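Uncharacterized conserved protein YiiM (Geobacillus stearothermophilus, PDB 5YHH) is a MOSC-domain protein linked to hydroxylaminopurine resistance that probably binds the molybdenum cofactor at a putative catalytic site. Local coordinates at residues Ile65-Trp76 against Phe89-Glu100. Sequence-based numbering, arbitrary orientation.
Sequences ICAYPSEHFVYW and FGENWTLLGLTE
Phe89 lies against the ring of Tyr68 in an offset stack, centroids 4.3 Å apart and planes 16° from parallel, while its CZ comes 3.3 Å from NE1 of Trp76, over one face of the indole. Trp76 NE1 donates, in its ring plane, to Tyr68 OH, which also hydrogen-bonds Lys146 O. Further on, Glu91 lays its CB and CG against Tyr68 CB. Its chain, bent at chi2 (-75°), brings OE2 to the edge of the Phe73 ring, in the ring plane; Phe89 N donates to the syn side of OE1, while Thr94 OG1 and Gly87 N donate to OE2, so three bonds hold the buried carboxylate. Just before the strand, Asn92 uses its side-chain OD1, not a backbone carbonyl, to accept from Cys66 N at 2.8 Å. With Trp93 the regular parallel ladder begins: Trp93 N donates to Cys66 O, Tyr68 N to Trp93 O and Leu95 N to Tyr68 O. One face of the Trp93 indole is covered by Ile65, whose CG2, anti to the backbone N, sits 3.5 Å above the centroid of the five-membered ring, with CD1 reaching the six-membered one. On the other face of the sheet, Thr94 CG2 packs against Ser70 CB and Phe73. Leu95 O accepts hydrogen bonds from both N and OG of Ser70, just after strand 65-69. Beyond it, Gly97 N donates to the syn lone pair of Glu71 OE2 at 2.7 Å, and a water links Glu71 OE1 to Leu98 N. Finally His72 NE2 donates to the syn lone pair of Glu100 OE1 in the imidazole plane (2.7 Å), with Gly148 N holding OE2. Strand 65-69, helix 71-80 and strand 93-96 thus form a beta-alpha-beta crossover between adjacent parallel strands, built into the mixed sheet of the MOSC domain.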
loop_
_atom_site.group_PDB
_atom_site.type_symbol
_atom_site.label_atom_id
_atom_site.label_comp_id
_atom_site.label_asym_id
_atom_site.label_seq_id
_atom_site.Cartn_x
_atom_site.Cartn_y
_atom_site.Cartn_z
ATOM N N ILE A 65 -1.956 6.541 -3.369
ATOM C CA ILE A 65 -0.578 6.066 -3.583
ATOM C C ILE A 65 -0.484 4.624 -3.069
ATOM O O ILE A 65 -0.728 4.359 -1.895
ATOM C CB ILE A 65 0.450 6.950 -2.859
ATOM C CG1 ILE A 65 0.367 8.419 -3.352
ATOM C CG2 ILE A 65 1.873 6.407 -3.069
ATOM C CD1 ILE A 65 1.018 9.383 -2.391
ATOM N N CYS A 66 -0.140 3.695 -3.948
ATOM C CA CYS A 66 0.176 2.320 -3.536
ATOM C C CYS A 66 1.696 2.163 -3.245
ATOM O O CYS A 66 2.525 2.548 -4.068
ATOM C CB CYS A 66 -0.300 1.353 -4.651
ATOM S SG CYS A 66 0.051 -0.367 -4.269
ATOM N N ALA A 67 2.045 1.648 -2.069
ATOM C CA ALA A 67 3.443 1.512 -1.610
ATOM C C ALA A 67 3.779 0.066 -1.322
ATOM O O ALA A 67 2.921 -0.695 -0.830
ATOM C CB ALA A 67 3.668 2.344 -0.349
ATOM N N TYR A 68 5.017 -0.327 -1.639
ATOM C CA TYR A 68 5.475 -1.702 -1.401
ATOM C C TYR A 68 6.882 -1.724 -0.823
ATOM O O TYR A 68 7.757 -1.026 -1.321
ATOM C CB TYR A 68 5.416 -2.559 -2.673
ATOM C CG TYR A 68 5.421 -4.003 -2.322
ATOM C CD1 TYR A 68 4.263 -4.631 -1.895
ATOM C CD2 TYR A 68 6.591 -4.729 -2.352
ATOM C CE1 TYR A 68 4.272 -5.945 -1.534
ATOM C CE2 TYR A 68 6.606 -6.047 -2.018
ATOM C CZ TYR A 68 5.455 -6.659 -1.601
ATOM O OH TYR A 68 5.446 -7.979 -1.221
ATOM N N PRO A 69 7.098 -2.495 0.259
ATOM C CA PRO A 69 8.411 -2.599 0.848
ATOM C C PRO A 69 9.393 -3.348 -0.040
ATOM O O PRO A 69 9.189 -4.539 -0.286
ATOM C CB PRO A 69 8.152 -3.389 2.135
ATOM C CG PRO A 69 6.686 -3.116 2.456
ATOM C CD PRO A 69 6.058 -3.091 1.129
ATOM N N SER A 70 10.458 -2.686 -0.478
ATOM C CA SER A 70 11.489 -3.351 -1.293
ATOM C C SER A 70 12.100 -4.576 -0.582
ATOM O O SER A 70 12.564 -5.550 -1.238
ATOM C CB SER A 70 12.598 -2.357 -1.703
ATOM O OG SER A 70 13.313 -1.836 -0.572
ATOM N N GLU A 71 12.110 -4.549 0.753
ATOM C CA GLU A 71 12.694 -5.648 1.516
ATOM C C GLU A 71 12.100 -6.973 1.078
ATOM O O GLU A 71 12.787 -7.973 1.043
ATOM C CB GLU A 71 12.511 -5.468 3.034
ATOM C CG GLU A 71 13.345 -4.328 3.660
ATOM C CD GLU A 71 12.665 -2.962 3.580
ATOM O OE1 GLU A 71 11.677 -2.819 2.815
ATOM O OE2 GLU A 71 13.132 -2.003 4.264
ATOM N N HIS A 72 10.808 -6.982 0.745
ATOM C CA HIS A 72 10.131 -8.229 0.415
ATOM C C HIS A 72 10.586 -8.823 -0.906
ATOM O O HIS A 72 10.422 -10.027 -1.135
ATOM C CB HIS A 72 8.614 -8.014 0.384
ATOM C CG HIS A 72 8.059 -7.597 1.697
ATOM N ND1 HIS A 72 8.618 -7.986 2.900
ATOM C CD2 HIS A 72 6.999 -6.811 2.005
ATOM C CE1 HIS A 72 7.909 -7.468 3.892
ATOM N NE2 HIS A 72 6.926 -6.747 3.374
ATOM N N PHE A 73 11.124 -7.986 -1.797
ATOM C CA PHE A 73 11.658 -8.489 -3.071
ATOM C C PHE A 73 12.672 -9.630 -2.877
ATOM O O PHE A 73 12.739 -10.539 -3.705
ATOM C CB PHE A 73 12.334 -7.386 -3.853
ATOM C CG PHE A 73 11.401 -6.272 -4.298
ATOM C CD1 PHE A 73 10.020 -6.469 -4.412
ATOM C CD2 PHE A 73 11.931 -5.027 -4.648
ATOM C CE1 PHE A 73 9.180 -5.435 -4.849
ATOM C CE2 PHE A 73 11.105 -4.019 -5.071
ATOM C CZ PHE A 73 9.726 -4.226 -5.173
ATOM N N VAL A 74 13.464 -9.554 -1.811
ATOM C CA VAL A 74 14.427 -10.585 -1.485
ATOM C C VAL A 74 13.736 -11.915 -1.273
ATOM O O VAL A 74 14.165 -12.930 -1.836
ATOM C CB VAL A 74 15.300 -10.195 -0.257
ATOM C CG1 VAL A 74 16.210 -11.371 0.188
ATOM C CG2 VAL A 74 16.152 -9.032 -0.596
ATOM N N TYR A 75 12.665 -11.922 -0.479
ATOM C CA TYR A 75 11.890 -13.104 -0.269
ATOM C C TYR A 75 11.295 -13.625 -1.581
ATOM O O TYR A 75 11.375 -14.824 -1.851
ATOM C CB TYR A 75 10.782 -12.852 0.749
ATOM C CG TYR A 75 9.783 -13.992 0.850
ATOM C CD1 TYR A 75 10.034 -15.073 1.672
ATOM C CD2 TYR A 75 8.565 -13.954 0.166
ATOM C CE1 TYR A 75 9.147 -16.100 1.789
ATOM C CE2 TYR A 75 7.676 -14.997 0.256
ATOM C CZ TYR A 75 7.963 -16.054 1.090
ATOM O OH TYR A 75 7.100 -17.103 1.209
ATOM N N TRP A 76 10.720 -12.751 -2.408
ATOM C CA TRP A 76 10.089 -13.209 -3.656
ATOM C C TRP A 76 11.131 -13.807 -4.627
ATOM O O TRP A 76 10.834 -14.788 -5.324
ATOM C CB TRP A 76 9.310 -12.088 -4.337
ATOM C CG TRP A 76 8.168 -11.585 -3.475
ATOM C CD1 TRP A 76 8.007 -10.331 -2.978
ATOM C CD2 TRP A 76 7.080 -12.358 -2.976
ATOM N NE1 TRP A 76 6.877 -10.268 -2.214
ATOM C CE2 TRP A 76 6.294 -11.501 -2.189
ATOM C CE3 TRP A 76 6.686 -13.689 -3.118
ATOM C CZ2 TRP A 76 5.146 -11.926 -1.553
ATOM C CZ3 TRP A 76 5.527 -14.110 -2.485
ATOM C CH2 TRP A 76 4.772 -13.213 -1.716
ATOM N N PHE A 89 5.449 -4.925 -7.990
ATOM C CA PHE A 89 4.088 -5.095 -7.413
ATOM C C PHE A 89 3.090 -4.044 -7.824
ATOM O O PHE A 89 1.985 -3.937 -7.258
ATOM C CB PHE A 89 4.141 -5.299 -5.889
ATOM C CG PHE A 89 4.628 -6.693 -5.521
ATOM C CD1 PHE A 89 5.831 -7.156 -5.984
ATOM C CD2 PHE A 89 3.837 -7.553 -4.789
ATOM C CE1 PHE A 89 6.227 -8.480 -5.723
ATOM C CE2 PHE A 89 4.265 -8.857 -4.516
ATOM C CZ PHE A 89 5.437 -9.298 -4.984
ATOM N N GLY A 90 3.437 -3.340 -8.896
ATOM C CA GLY A 90 2.603 -2.289 -9.438
ATOM C C GLY A 90 2.586 -1.085 -8.534
ATOM O O GLY A 90 1.720 -0.248 -8.670
ATOM N N GLU A 91 3.557 -0.961 -7.626
ATOM C CA GLU A 91 3.509 0.116 -6.633
ATOM C C GLU A 91 3.934 1.475 -7.223
ATOM O O GLU A 91 4.824 1.537 -8.053
ATOM C CB GLU A 91 4.333 -0.248 -5.385
ATOM C CG GLU A 91 5.877 -0.276 -5.553
ATOM C CD GLU A 91 6.468 -1.419 -6.280
ATOM O OE1 GLU A 91 5.723 -2.281 -6.833
ATOM O OE2 GLU A 91 7.744 -1.494 -6.259
ATOM N N ASN A 92 3.277 2.558 -6.820
ATOM C CA ASN A 92 3.768 3.916 -7.130
ATOM C C ASN A 92 5.095 4.193 -6.459
ATOM O O ASN A 92 6.012 4.789 -7.070
ATOM C CB ASN A 92 2.756 4.979 -6.673
ATOM C CG ASN A 92 1.393 4.781 -7.254
ATOM O OD1 ASN A 92 0.512 4.130 -6.656
ATOM N ND2 ASN A 92 1.204 5.296 -8.459
ATOM N N TRP A 93 5.211 3.762 -5.199
ATOM C CA TRP A 93 6.361 4.054 -4.346
ATOM C C TRP A 93 6.937 2.729 -3.831
ATOM O O TRP A 93 6.254 1.977 -3.133
ATOM C CB TRP A 93 5.928 4.870 -3.131
ATOM C CG TRP A 93 5.545 6.294 -3.361
ATOM C CD1 TRP A 93 5.379 6.937 -4.556
ATOM C CD2 TRP A 93 5.184 7.230 -2.343
ATOM N NE1 TRP A 93 4.955 8.241 -4.333
ATOM C CE2 TRP A 93 4.851 8.441 -2.980
ATOM C CE3 TRP A 93 5.148 7.163 -0.949
ATOM C CZ2 TRP A 93 4.466 9.584 -2.261
ATOM C CZ3 TRP A 93 4.781 8.265 -0.242
ATOM C CH2 TRP A 93 4.440 9.479 -0.897
ATOM N N THR A 94 8.175 2.451 -4.226
ATOM C CA THR A 94 8.942 1.373 -3.665
ATOM C C THR A 94 9.646 1.930 -2.452
ATOM O O THR A 94 10.398 2.900 -2.542
ATOM C CB THR A 94 9.980 0.855 -4.657
ATOM O OG1 THR A 94 9.321 0.524 -5.876
ATOM C CG2 THR A 94 10.671 -0.381 -4.064
ATOM N N LEU A 95 9.412 1.307 -1.306
ATOM C CA LEU A 95 9.896 1.850 -0.061
ATOM C C LEU A 95 11.097 1.106 0.450
ATOM O O LEU A 95 11.366 -0.043 0.067
ATOM C CB LEU A 95 8.786 1.794 0.977
ATOM C CG LEU A 95 7.496 2.579 0.730
ATOM C CD1 LEU A 95 6.630 2.618 2.025
ATOM C CD2 LEU A 95 7.772 3.981 0.214
ATOM N N LEU A 96 11.853 1.793 1.296
ATOM C CA LEU A 96 12.912 1.171 2.096
ATOM C C LEU A 96 12.731 1.597 3.565
ATOM O O LEU A 96 12.429 2.765 3.850
ATOM C CB LEU A 96 14.286 1.587 1.564
ATOM C CG LEU A 96 15.483 0.985 2.262
ATOM C CD1 LEU A 96 15.618 -0.533 1.880
ATOM C CD2 LEU A 96 16.749 1.787 1.867
ATOM N N GLY A 97 12.891 0.649 4.489
ATOM C CA GLY A 97 12.790 0.918 5.922
ATOM C C GLY A 97 11.404 0.960 6.539
ATOM O O GLY A 97 11.267 1.330 7.704
ATOM N N LEU A 98 10.363 0.632 5.773
ATOM C CA LEU A 98 8.981 0.660 6.279
ATOM C C LEU A 98 8.264 -0.598 5.826
ATOM O O LEU A 98 7.904 -0.715 4.643
ATOM C CB LEU A 98 8.239 1.898 5.774
ATOM C CG LEU A 98 8.708 3.268 6.321
ATOM C CD1 LEU A 98 8.522 4.370 5.309
ATOM C CD2 LEU A 98 7.989 3.644 7.621
ATOM N N THR A 99 8.112 -1.547 6.750
ATOM C CA THR A 99 7.363 -2.772 6.498
ATOM C C THR A 99 5.993 -2.747 7.220
ATOM O O THR A 99 5.710 -1.852 8.035
ATOM C CB THR A 99 8.132 -4.011 6.967
ATOM O OG1 THR A 99 8.242 -3.946 8.384
ATOM C CG2 THR A 99 9.521 -4.112 6.323
ATOM N N GLU A 100 5.159 -3.742 6.932
ATOM C CA GLU A 100 3.785 -3.814 7.456
ATOM C C GLU A 100 3.737 -3.928 8.991
ATOM O O GLU A 100 2.738 -3.582 9.608
ATOM C CB GLU A 100 3.037 -4.998 6.826
ATOM C CG GLU A 100 2.847 -4.895 5.302
ATOM C CD GLU A 100 4.072 -5.389 4.495
ATOM O OE1 GLU A 100 5.138 -5.692 5.115
ATOM O OE2 GLU A 100 3.983 -5.449 3.242
HETATM O O HOH W 1 10.169 -0.390 3.028
#